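Local coordinates for molybdopterin biosynthesis Mog protein (Mycobacterium tuberculosis, PDB 2G4R), which probably binds molybdopterin and acts in biosynthesis of the molybdenum cofactor, as a member of the MogA family, at residues A29-Q34 with V65-G70; E33-S38 with V141-L146; Q43-G48 with G52-D57; D22-I27 with G133-G138; D97-S102 with G115-A120. All blocks are in the same frame, centred on the assembly; numbering follows the deposited sequence.

Contact 1 of 5, residues A29-Q34 with V65-G70; sequences AGWLEQ and VIITSG
Ile67 reaches out of the central strand 65-69 to Leu32 and Trp31 of helix 24-34, its CD1 meeting both, a helix-on-sheet contact in the alpha/beta/alpha sandwich of the molybdopterin-binding fold. The close packing is at that one atom. The side chain is extended beyond CB (chi2 176°), which carries this methyl away from the strand and up to the helix. Leu32 CD2 lies 3.9 Å from Ile67 CD1, the two side chains sliding past each other in opposite directions. Trp31 crosses Ile67 at about a right angle, with its CZ3 4.0 Å from Ile67 CD1. A branched isoleucine suits the middle of a strand, while a leucine and a broad indole, both apolar, fill the distance from the helix. Trp31 extends the packing to Leu139 and Leu142 of helix 132-143 and Leu146 of helix 146-153. The other side is looser: Glu33 and Gln34 face solvent, as their polar ends require, and the indole itself is only partly buried. No hydrogen bond joins helix and strand here, so apolar packing alone makes the contact. Within the helix, Leu32 CD2 also lies in the plane of the Trp31 indole, at its edge.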
# COMPACT_ATOMS: atom_id res chain seq x y z
N ALA A 29 7.23 14.34 8.52
CA ALA A 29 6.41 15.42 7.94
C ALA A 29 6.38 16.65 8.84
O ALA A 29 6.43 17.76 8.37
CB ALA A 29 5.04 14.92 7.67
N GLY A 30 6.31 16.45 10.13
CA GLY A 30 6.25 17.56 11.08
C GLY A 30 7.58 18.27 11.16
O GLY A 30 7.64 19.50 11.19
N TRP A 31 8.66 17.49 11.20
CA TRP A 31 9.99 18.08 11.24
C TRP A 31 10.27 18.89 9.96
O TRP A 31 10.86 19.99 10.00
CB TRP A 31 11.03 16.98 11.47
CG TRP A 31 12.47 17.41 11.53
CD1 TRP A 31 13.23 17.61 12.63
CD2 TRP A 31 13.32 17.61 10.40
NE1 TRP A 31 14.50 17.96 12.28
CE2 TRP A 31 14.59 17.96 10.91
CE3 TRP A 31 13.15 17.51 9.03
CZ2 TRP A 31 15.67 18.23 10.08
CZ3 TRP A 31 14.24 17.80 8.19
CH2 TRP A 31 15.48 18.14 8.73
N LEU A 32 9.85 18.37 8.82
CA LEU A 32 10.04 19.10 7.55
C LEU A 32 9.32 20.46 7.55
O LEU A 32 9.81 21.46 6.97
CB LEU A 32 9.57 18.25 6.39
CG LEU A 32 10.56 17.15 5.92
CD1 LEU A 32 9.94 16.25 4.87
CD2 LEU A 32 11.87 17.73 5.36
N GLU A 33 8.16 20.48 8.17
CA GLU A 33 7.32 21.69 8.27
C GLU A 33 8.04 22.75 9.12
O GLU A 33 7.97 23.93 8.83
CB GLU A 33 5.97 21.29 8.88
CG GLU A 33 4.95 22.39 9.30
CD GLU A 33 3.70 21.80 10.05
OE1 GLU A 33 2.84 22.63 10.47
OE2 GLU A 33 3.56 20.53 10.24
N GLN A 34 8.76 22.28 10.15
CA GLN A 34 9.54 23.12 11.01
C GLN A 34 10.79 23.66 10.32
O GLN A 34 11.39 24.62 10.81
CB GLN A 34 9.88 22.39 12.30
CG GLN A 34 8.61 21.85 12.97
CD GLN A 34 8.66 21.86 14.49
OE1 GLN A 34 8.66 22.94 15.13
NE2 GLN A 34 8.72 20.66 15.09
N VAL A 65 15.24 17.29 -1.26
CA VAL A 65 15.54 16.32 -0.22
C VAL A 65 14.59 15.15 -0.20
O VAL A 65 13.34 15.30 -0.27
CB VAL A 65 15.56 16.94 1.24
CG1 VAL A 65 16.13 15.94 2.21
CG2 VAL A 65 16.33 18.24 1.32
N ILE A 66 15.14 13.97 -0.09
CA ILE A 66 14.31 12.78 0.17
C ILE A 66 14.72 12.13 1.48
O ILE A 66 15.90 11.79 1.69
CB ILE A 66 14.39 11.71 -0.98
CG1 ILE A 66 14.07 12.30 -2.34
CG2 ILE A 66 13.53 10.50 -0.64
CD1 ILE A 66 14.66 11.51 -3.48
N ILE A 67 13.72 11.94 2.34
CA ILE A 67 13.90 11.29 3.62
C ILE A 67 13.19 9.95 3.59
O ILE A 67 12.00 9.87 3.34
CB ILE A 67 13.49 12.20 4.78
CG1 ILE A 67 14.41 13.44 4.79
CG2 ILE A 67 13.70 11.45 6.12
CD1 ILE A 67 14.08 14.52 5.84
N THR A 68 13.97 8.89 3.80
CA THR A 68 13.41 7.55 3.89
C THR A 68 13.46 7.02 5.32
O THR A 68 14.38 7.34 6.12
CB THR A 68 14.11 6.48 2.96
OG1 THR A 68 15.36 6.07 3.52
CG2 THR A 68 14.28 6.97 1.53
N SER A 69 12.48 6.17 5.64
CA SER A 69 12.42 5.47 6.88
C SER A 69 12.09 3.97 6.71
O SER A 69 11.10 3.61 6.03
CB SER A 69 11.44 6.14 7.85
OG SER A 69 11.29 5.39 9.06
N GLY A 70 12.96 3.13 7.30
CA GLY A 70 12.78 1.70 7.39
C GLY A 70 13.54 0.91 6.32
O GLY A 70 14.04 1.47 5.34

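Contact 2 of 5, residues E33-S38 with V141-L146; sequences EQHGFS and VLADVL
This is a partly buried van der Waals contact at one end of the alpha/beta/alpha sandwich, where His35 and Phe37, just past helix 24-34, meet Ala143 and Leu146, at the junction of helices 132-143 and 146-153. Two separate touches make it up. In the deeper one, Leu146 and Phe37 come from opposite directions, and CD2 of the leucine reaches the rim of the phenyl ring close to its plane. The leucine CG is turned away from its own backbone N (chi1 -174°), which sends the branch across to the ring; Leu146 CD2 is 3.9 Å from Phe37 CE1. Phe37 also packs on Leu32 and Val65, so a large flat ring suits this corner between helix and sheet. The outer touch is more exposed. Ala143, with its small methyl, lets the His35 imidazole come close without bulk. The ND1 of His35 is hydrogen-bonded to Trp31 O, and the imidazole stacks on the Trp31 indole, which together fix its rotation. Gly36 turns the chain here with a left-handed backbone conformation (phi 90°), which glycine adopts easily, and Phe37 N probably hydrogen-bonds back to Leu32 O as the helix ends. At the outer touch itself, His35 NE2 lies 3.7 Å from Ala143 CB, a van der Waals contact.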
# COMPACT_ATOMS: atom_id res chain seq x y z
N GLU A 33 8.16 20.48 8.17
CA GLU A 33 7.32 21.69 8.27
C GLU A 33 8.04 22.75 9.12
O GLU A 33 7.97 23.93 8.83
CB GLU A 33 5.97 21.29 8.88
CG GLU A 33 4.95 22.39 9.30
CD GLU A 33 3.70 21.80 10.05
OE1 GLU A 33 2.84 22.63 10.47
OE2 GLU A 33 3.56 20.53 10.24
N GLN A 34 8.76 22.28 10.15
CA GLN A 34 9.54 23.12 11.01
C GLN A 34 10.79 23.66 10.32
O GLN A 34 11.39 24.62 10.81
CB GLN A 34 9.88 22.39 12.30
CG GLN A 34 8.61 21.85 12.97
CD GLN A 34 8.66 21.86 14.49
OE1 GLN A 34 8.66 22.94 15.13
NE2 GLN A 34 8.72 20.66 15.09
N HIS A 35 11.19 23.08 9.19
CA HIS A 35 12.43 23.49 8.51
C HIS A 35 12.22 24.04 7.09
O HIS A 35 13.09 23.95 6.23
CB HIS A 35 13.43 22.31 8.49
CG HIS A 35 13.98 21.97 9.84
ND1 HIS A 35 13.27 21.24 10.78
CD2 HIS A 35 15.16 22.28 10.43
CE1 HIS A 35 13.99 21.12 11.88
NE2 HIS A 35 15.14 21.74 11.69
N GLY A 36 11.06 24.64 6.83
CA GLY A 36 10.87 25.41 5.61
C GLY A 36 10.35 24.64 4.41
O GLY A 36 10.31 25.14 3.28
N PHE A 37 9.95 23.40 4.64
CA PHE A 37 9.24 22.69 3.62
C PHE A 37 7.79 22.84 4.02
O PHE A 37 7.45 23.50 5.00
CB PHE A 37 9.69 21.22 3.61
CG PHE A 37 11.16 21.06 3.46
CD1 PHE A 37 12.01 21.27 4.53
CD2 PHE A 37 11.71 20.72 2.23
CE1 PHE A 37 13.38 21.14 4.38
CE2 PHE A 37 13.08 20.58 2.07
CZ PHE A 37 13.91 20.79 3.14
N SER A 38 6.92 22.24 3.25
CA SER A 38 5.55 22.06 3.73
C SER A 38 4.81 21.62 2.51
O SER A 38 5.35 21.71 1.41
CB SER A 38 4.92 23.36 4.27
OG SER A 38 4.94 24.41 3.29
N VAL A 141 20.26 15.09 13.99
CA VAL A 141 21.57 15.14 13.37
C VAL A 141 21.47 15.95 12.10
O VAL A 141 22.26 16.86 11.89
CB VAL A 141 22.10 13.74 13.06
CG1 VAL A 141 23.30 13.82 12.13
CG2 VAL A 141 22.45 13.08 14.29
N LEU A 142 20.47 15.63 11.26
CA LEU A 142 20.29 16.30 9.99
C LEU A 142 20.06 17.80 10.17
O LEU A 142 20.50 18.58 9.35
CB LEU A 142 19.11 15.72 9.19
CG LEU A 142 18.76 16.34 7.82
CD1 LEU A 142 19.90 16.16 6.82
CD2 LEU A 142 17.50 15.71 7.24
N ALA A 143 19.38 18.19 11.24
CA ALA A 143 19.07 19.60 11.47
C ALA A 143 20.33 20.46 11.61
O ALA A 143 20.34 21.60 11.23
CB ALA A 143 18.14 19.78 12.71
N ASP A 144 21.38 19.88 12.16
CA ASP A 144 22.67 20.56 12.33
C ASP A 144 23.39 20.88 11.00
O ASP A 144 24.31 21.72 10.98
CB ASP A 144 23.62 19.63 13.12
CG ASP A 144 23.30 19.51 14.62
OD1 ASP A 144 22.61 20.40 15.19
OD2 ASP A 144 23.81 18.52 15.22
N VAL A 145 23.03 20.19 9.93
CA VAL A 145 23.73 20.33 8.68
C VAL A 145 22.89 20.57 7.43
O VAL A 145 23.49 20.83 6.37
CB VAL A 145 24.62 19.09 8.40
CG1 VAL A 145 25.61 18.86 9.53
CG2 VAL A 145 23.75 17.86 8.07
N LEU A 146 21.55 20.49 7.52
CA LEU A 146 20.68 20.59 6.32
C LEU A 146 20.94 21.85 5.49
O LEU A 146 21.11 21.78 4.27
CB LEU A 146 19.20 20.50 6.70
CG LEU A 146 18.17 20.46 5.52
CD1 LEU A 146 18.53 19.43 4.44
CD2 LEU A 146 16.74 20.16 6.00

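Contact 3 of 5, residues Q43-G48 with G52-D57; sequences QVVADG and GEALHD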
# COMPACT_ATOMS: atom_id res chain seq x y z
N GLN A 43 4.87 8.83 1.47
CA GLN A 43 4.57 7.71 0.55
C GLN A 43 5.04 6.43 1.20
O GLN A 43 6.22 6.29 1.55
CB GLN A 43 5.31 7.81 -0.80
CG GLN A 43 5.39 9.23 -1.24
CD GLN A 43 6.38 9.55 -2.35
OE1 GLN A 43 6.76 8.70 -3.20
NE2 GLN A 43 6.76 10.82 -2.37
N VAL A 44 4.15 5.49 1.36
CA VAL A 44 4.47 4.28 2.02
C VAL A 44 4.54 3.26 0.93
O VAL A 44 3.62 3.15 0.10
CB VAL A 44 3.43 3.89 3.08
CG1 VAL A 44 3.91 2.65 3.83
CG2 VAL A 44 3.19 5.04 4.07
N VAL A 45 5.67 2.55 0.88
CA VAL A 45 5.91 1.57 -0.18
C VAL A 45 6.51 0.28 0.40
O VAL A 45 7.05 0.27 1.51
CB VAL A 45 6.88 2.09 -1.31
CG1 VAL A 45 6.40 3.37 -1.91
CG2 VAL A 45 8.34 2.30 -0.77
N ALA A 46 6.37 -0.83 -0.34
CA ALA A 46 6.93 -2.11 0.07
C ALA A 46 8.45 -2.13 -0.10
O ALA A 46 9.02 -1.30 -0.85
CB ALA A 46 6.31 -3.28 -0.72
N ASP A 47 9.07 -3.08 0.59
CA ASP A 47 10.52 -3.30 0.49
C ASP A 47 10.81 -3.71 -0.96
O ASP A 47 9.98 -4.29 -1.61
CB ASP A 47 10.97 -4.48 1.34
CG ASP A 47 10.91 -4.23 2.82
OD1 ASP A 47 11.54 -3.29 3.37
OD2 ASP A 47 10.28 -5.08 3.48
N GLY A 48 11.96 -3.36 -1.47
CA GLY A 48 12.34 -3.84 -2.80
C GLY A 48 12.16 -2.85 -3.91
O GLY A 48 12.40 -1.65 -3.75
N GLY A 52 13.23 1.55 -5.12
CA GLY A 52 13.86 2.09 -6.35
C GLY A 52 12.93 3.01 -7.16
O GLY A 52 13.30 4.12 -7.58
N GLU A 53 11.73 2.53 -7.39
CA GLU A 53 10.71 3.27 -8.14
C GLU A 53 10.41 4.60 -7.49
O GLU A 53 10.43 5.62 -8.17
CB GLU A 53 9.41 2.45 -8.28
CG GLU A 53 8.30 3.20 -9.01
CD GLU A 53 7.00 2.41 -9.11
OE1 GLU A 53 6.72 1.53 -8.22
OE2 GLU A 53 6.27 2.70 -10.09
N ALA A 54 10.14 4.61 -6.18
CA ALA A 54 9.89 5.88 -5.47
C ALA A 54 11.09 6.89 -5.51
O ALA A 54 10.94 8.10 -5.74
CB ALA A 54 9.48 5.61 -4.07
N LEU A 55 12.30 6.38 -5.36
CA LEU A 55 13.47 7.24 -5.33
C LEU A 55 13.75 7.82 -6.71
O LEU A 55 14.00 9.01 -6.85
CB LEU A 55 14.68 6.49 -4.80
CG LEU A 55 14.63 6.07 -3.31
CD1 LEU A 55 15.94 5.40 -2.96
CD2 LEU A 55 14.38 7.20 -2.41
N HIS A 56 13.71 6.98 -7.73
CA HIS A 56 13.96 7.48 -9.10
C HIS A 56 12.94 8.55 -9.45
O HIS A 56 13.29 9.60 -9.95
CB HIS A 56 13.93 6.34 -10.11
CG HIS A 56 15.21 5.56 -10.20
ND1 HIS A 56 16.38 6.11 -10.67
CD2 HIS A 56 15.50 4.28 -9.87
CE1 HIS A 56 17.33 5.19 -10.66
NE2 HIS A 56 16.82 4.07 -10.18
N ASP A 57 11.68 8.29 -9.13
CA ASP A 57 10.63 9.22 -9.37
C ASP A 57 10.88 10.53 -8.64
O ASP A 57 10.59 11.61 -9.16
CB ASP A 57 9.29 8.62 -8.96
CG ASP A 57 8.78 7.56 -9.96
OD1 ASP A 57 9.44 7.32 -11.02
OD2 ASP A 57 7.71 6.97 -9.69
O HOH W 1 8.42 9.48 -5.26
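Val45, Gln43 and Gly48 meet Ala54 and Gly52 within a beta-alpha-beta crossover, in which edge strand 43-45 leads through helix 49-60 to the parallel strand 65-69. The apolar part is light. Val45 CG1 stands 4.4 Å from Ala54 CB, and the small alanine lets the helix lie near the strand while the branched valine suits the strand backbone. Gln43 adds a loose touch of its amide oxygen, OE1 coming 4.2 Å from the same Ala54 CB. Backbone against backbone, Gly48 O and Gly52 N are 3.6 Å apart and form no hydrogen bond. Gly48 holds the N-cap position of the helix with a positive phi (101°), where a residue without a side chain avoids crowding the preceding carbonyl. Near the strand, Ser38 and Gln41 of the second subunit pack on Gln43 and Val44, so the edge strand also belongs to the trimer interface. The remaining interaction is through water, and it gives the buried amide oxygen of Gln43 a partner: the long glutamine side chain carries its amide out to the solvent molecule bound at the helix. That water donates to both oxygens, lying 2.8 Å from Gln43 OE1 and 2.9 Å from Ala54 O.

Contact 4 of 5, residues D22-I27 with G133-G138; sequences DDCGPI and GGVRDG
Two helices packed side by side on one face of the central sheet of the alpha/beta/alpha sandwich meet here: the first turn of helix 24-34 offers Cys24 and Ile27, and the early turns of helix 132-143 answer with Val135 and Arg136. Val135 and Cys24 are the buried partners, the valine using both of its methyls. Its CG2 lies 3.7 Å from Cys24 SG, and its CG1 is 4.0 Å from Ile27 CG2. A compact, branched residue can thus fill the groove between two neighbours of the opposing helix. Ser69, at the end of the strand beneath, touches both Cys24 and Val135. Farther out, Ile27 crosses the arginine at about a right angle, and its CD1 lies over one face of the guanidinium, 3.6 Å from Arg136 NH2. The arginine is bent at chi3 (-109°), which folds its flat group back over the isoleucine at the exposed rim. The start of helix 24-34 is itself secured: Gly25 N donates a nearly straight bond (166°) of 2.8 Å to Asp22 OD1, from the syn side of the carboxylate. Glycine suits that position, since Asp22 OD2 occupies the space beside its CA. An acidic cap also probably gains from the positive end of the helix. With no hydrogen bond between the helices, their contact rests on van der Waals packing, the arginine turning to Ile27 the guanidinium face, where no N-H points.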
# COMPACT_ATOMS: atom_id res chain seq x y z
N ASP A 22 1.79 3.60 10.13
CA ASP A 22 3.04 4.35 9.83
C ASP A 22 3.21 5.42 10.92
O ASP A 22 2.59 6.47 10.83
CB ASP A 22 2.94 5.02 8.44
CG ASP A 22 4.08 6.06 8.18
OD1 ASP A 22 5.17 5.90 8.78
OD2 ASP A 22 3.89 7.01 7.41
N ASP A 23 4.04 5.19 11.94
CA ASP A 23 4.28 6.27 12.91
C ASP A 23 5.49 7.12 12.56
O ASP A 23 5.58 8.27 13.02
CB ASP A 23 4.34 5.81 14.37
CG ASP A 23 5.07 4.53 14.56
OD1 ASP A 23 5.84 4.10 13.66
OD2 ASP A 23 4.81 3.92 15.61
N CYS A 24 6.38 6.62 11.69
CA CYS A 24 7.56 7.37 11.32
C CYS A 24 7.33 8.52 10.34
O CYS A 24 7.90 9.58 10.50
CB CYS A 24 8.62 6.41 10.79
SG CYS A 24 9.29 5.30 12.05
N GLY A 25 6.55 8.28 9.30
CA GLY A 25 6.19 9.29 8.34
C GLY A 25 5.66 10.62 8.89
O GLY A 25 6.14 11.66 8.50
N PRO A 26 4.64 10.58 9.77
CA PRO A 26 4.19 11.82 10.43
C PRO A 26 5.30 12.58 11.21
O PRO A 26 5.33 13.80 11.16
CB PRO A 26 3.08 11.34 11.37
CG PRO A 26 2.65 9.95 10.80
CD PRO A 26 3.85 9.39 10.15
N ILE A 27 6.19 11.86 11.88
CA ILE A 27 7.30 12.50 12.54
C ILE A 27 8.15 13.31 11.53
O ILE A 27 8.48 14.48 11.75
CB ILE A 27 8.20 11.52 13.36
CG1 ILE A 27 7.38 10.84 14.47
CG2 ILE A 27 9.40 12.32 13.91
CD1 ILE A 27 8.02 9.64 15.08
N GLY A 133 11.86 6.71 17.55
CA GLY A 133 13.03 7.33 18.21
C GLY A 133 14.29 7.48 17.35
O GLY A 133 15.03 8.47 17.48
N GLY A 134 14.59 6.47 16.55
CA GLY A 134 15.72 6.50 15.60
C GLY A 134 15.55 7.57 14.56
O GLY A 134 16.49 8.29 14.21
N VAL A 135 14.30 7.71 14.10
CA VAL A 135 13.93 8.80 13.18
C VAL A 135 14.14 10.20 13.82
O VAL A 135 14.82 11.07 13.24
CB VAL A 135 12.49 8.57 12.71
CG1 VAL A 135 11.89 9.78 12.07
CG2 VAL A 135 12.41 7.35 11.75
N ARG A 136 13.61 10.42 15.02
CA ARG A 136 13.73 11.72 15.69
C ARG A 136 15.19 12.07 15.97
O ARG A 136 15.61 13.21 15.76
CB ARG A 136 12.87 11.75 16.98
CG ARG A 136 12.00 12.98 17.15
CD ARG A 136 11.10 12.93 18.43
NE ARG A 136 9.67 12.74 18.16
CZ ARG A 136 9.00 11.60 18.31
NH1 ARG A 136 9.63 10.48 18.69
NH2 ARG A 136 7.70 11.58 18.05
N ASP A 137 15.97 11.12 16.46
CA ASP A 137 17.42 11.28 16.70
C ASP A 137 18.19 11.61 15.40
O ASP A 137 19.05 12.49 15.37
CB ASP A 137 18.04 10.00 17.30
CG ASP A 137 17.71 9.78 18.80
OD1 ASP A 137 17.33 10.74 19.51
OD2 ASP A 137 17.85 8.59 19.27
N GLY A 138 17.90 10.87 14.34
CA GLY A 138 18.55 11.12 13.06
C GLY A 138 18.15 12.46 12.43
O GLY A 138 18.99 13.13 11.83

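Contact 5 of 5, residues D97-S102 with G115-A120; sequences DAIRRS and GVCGVA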
# COMPACT_ATOMS: atom_id res chain seq x y z
N ASP A 97 27.02 7.71 9.32
CA ASP A 97 27.69 7.31 10.57
C ASP A 97 27.12 8.13 11.75
O ASP A 97 26.74 7.57 12.74
CB ASP A 97 29.23 7.50 10.45
CG ASP A 97 29.91 6.55 9.40
OD1 ASP A 97 29.24 5.70 8.74
OD2 ASP A 97 31.15 6.66 9.26
N ALA A 98 27.00 9.45 11.59
CA ALA A 98 26.51 10.32 12.68
C ALA A 98 25.06 9.96 13.01
O ALA A 98 24.71 9.96 14.17
CB ALA A 98 26.61 11.80 12.30
N ILE A 99 24.23 9.72 12.00
CA ILE A 99 22.85 9.22 12.21
C ILE A 99 22.84 7.90 13.02
O ILE A 99 22.05 7.78 13.96
CB ILE A 99 22.06 9.10 10.90
CG1 ILE A 99 21.77 10.51 10.31
CG2 ILE A 99 20.71 8.34 11.10
CD1 ILE A 99 21.37 10.49 8.81
N ARG A 100 23.71 6.94 12.67
CA ARG A 100 23.88 5.73 13.50
C ARG A 100 24.28 6.05 14.91
O ARG A 100 23.67 5.55 15.88
CB ARG A 100 24.89 4.73 12.93
CG ARG A 100 24.29 3.79 11.89
CD ARG A 100 25.37 2.76 11.45
NE ARG A 100 26.26 3.37 10.50
CZ ARG A 100 25.98 3.52 9.19
NH1 ARG A 100 26.88 4.11 8.44
NH2 ARG A 100 24.83 3.09 8.63
N ARG A 101 25.27 6.91 15.07
CA ARG A 101 25.76 7.21 16.43
C ARG A 101 24.76 8.00 17.27
O ARG A 101 24.88 8.01 18.47
CB ARG A 101 27.04 8.00 16.40
CG ARG A 101 28.24 7.17 16.13
CD ARG A 101 29.48 8.02 16.09
NE ARG A 101 29.85 8.38 14.71
CZ ARG A 101 29.84 9.61 14.20
NH1 ARG A 101 29.53 10.68 14.93
NH2 ARG A 101 30.20 9.79 12.95
N SER A 102 23.81 8.65 16.60
CA SER A 102 22.84 9.55 17.25
C SER A 102 21.97 8.75 18.24
O SER A 102 21.64 9.23 19.31
CB SER A 102 21.99 10.27 16.18
OG SER A 102 20.88 9.48 15.70
N GLY A 115 21.81 2.15 6.79
CA GLY A 115 21.40 3.33 6.06
C GLY A 115 22.60 4.04 5.45
O GLY A 115 23.70 4.04 6.01
N VAL A 116 22.35 4.57 4.28
CA VAL A 116 23.25 5.50 3.64
C VAL A 116 22.54 6.87 3.48
O VAL A 116 21.33 7.02 3.71
CB VAL A 116 23.73 4.95 2.28
CG1 VAL A 116 24.42 3.64 2.46
CG2 VAL A 116 22.54 4.79 1.28
N CYS A 117 23.33 7.85 3.16
CA CYS A 117 22.91 9.15 2.72
C CYS A 117 23.76 9.45 1.50
O CYS A 117 24.87 8.93 1.38
CB CYS A 117 23.19 10.22 3.75
SG CYS A 117 22.36 10.03 5.38
N GLY A 118 23.29 10.32 0.62
CA GLY A 118 24.09 10.75 -0.53
C GLY A 118 23.41 11.80 -1.34
O GLY A 118 22.35 12.34 -0.94
N VAL A 119 24.02 12.08 -2.49
CA VAL A 119 23.46 12.97 -3.49
C VAL A 119 23.22 12.20 -4.79
O VAL A 119 24.02 11.29 -5.20
CB VAL A 119 24.37 14.23 -3.72
CG1 VAL A 119 23.82 15.10 -4.81
CG2 VAL A 119 24.58 15.04 -2.44
N ALA A 120 22.07 12.50 -5.39
CA ALA A 120 21.67 12.02 -6.73
C ALA A 120 21.19 13.24 -7.52
O ALA A 120 20.17 13.84 -7.18
CB ALA A 120 20.55 11.01 -6.62
O HOH W 2 26.33 3.76 5.53
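Arg100 approaches Gly115 because its chain, extended at chi2, bends at chi3 (-79°) and swings the guanidinium off the side of helix 93-102 toward the backbone just before strand 117-120; Ile99 is extended about CB-CG1 (chi2 163°), which carries CD1 to Cys117. Arg100 NH2 donates to Gly115 O over 3.0 Å with an N-H...O angle of 154°. The donor lies in the carbonyl plane on a lone pair, while the oxygen is tilted somewhat from the guanidinium plane. A water reinforces the link: it accepts from Arg100 NH1 and donates to Gly115 O at 2.7 Å, so that carbonyl oxygen receives two bonds. The guanidinium is also held from its own helix. Asp97 OD1, one turn earlier, accepts from Arg100 NH1 at 2.9 Å through its anti lone pair and in the guanidinium plane, a salt bridge that helps fix the group's orientation. Arg100 NH2 also hydrogen-bonds to Ser113 O, an arrangement that suits a residue with several N-H groups. Gly115 contributes only its backbone, a carbonyl oxygen that the arginine and the water share. Deeper in, the contact turns apolar: Ile99 CD1 meets Cys117 SG at 3.6 Å, both side chains also packing on Ile126. Asp97 OD1 is also hydrogen-bonded to a Tris molecule, probably from the crystallisation liquor. The arrangement is that of a helix laid on an antiparallel beta hairpin, strands 117-120 and 123-128, in the mixed sheet of the MogA fold, with the arginine bound to the backbone of the loop that enters it.

All five contacts lie in one domain, probably molybdopterin-binding. Contacts 1, 2 and 4 share helix 24-34. The centre of contact 1 is about 8 Å from that of contact 2 and about 8 Å from that of contact 4. Contacts 2 and 4, with centres about 14 Å apart, hold the two ends of the pairing of this helix with helix 132-143. Contact 5 brings helix 93-102 beside helix 132-143, with Val141 of contact 2 packing on Ser102. Contact 3 sits across the chain's centre from contact 2, their centres about 22 Å apart, and Leu55 joins its helix to Ile66 of contact 1. In sequence, contact 3 is nested inside contact 1, itself nested inside contact 4. Helices from distant parts of the chain thereby enclose one mixed sheet.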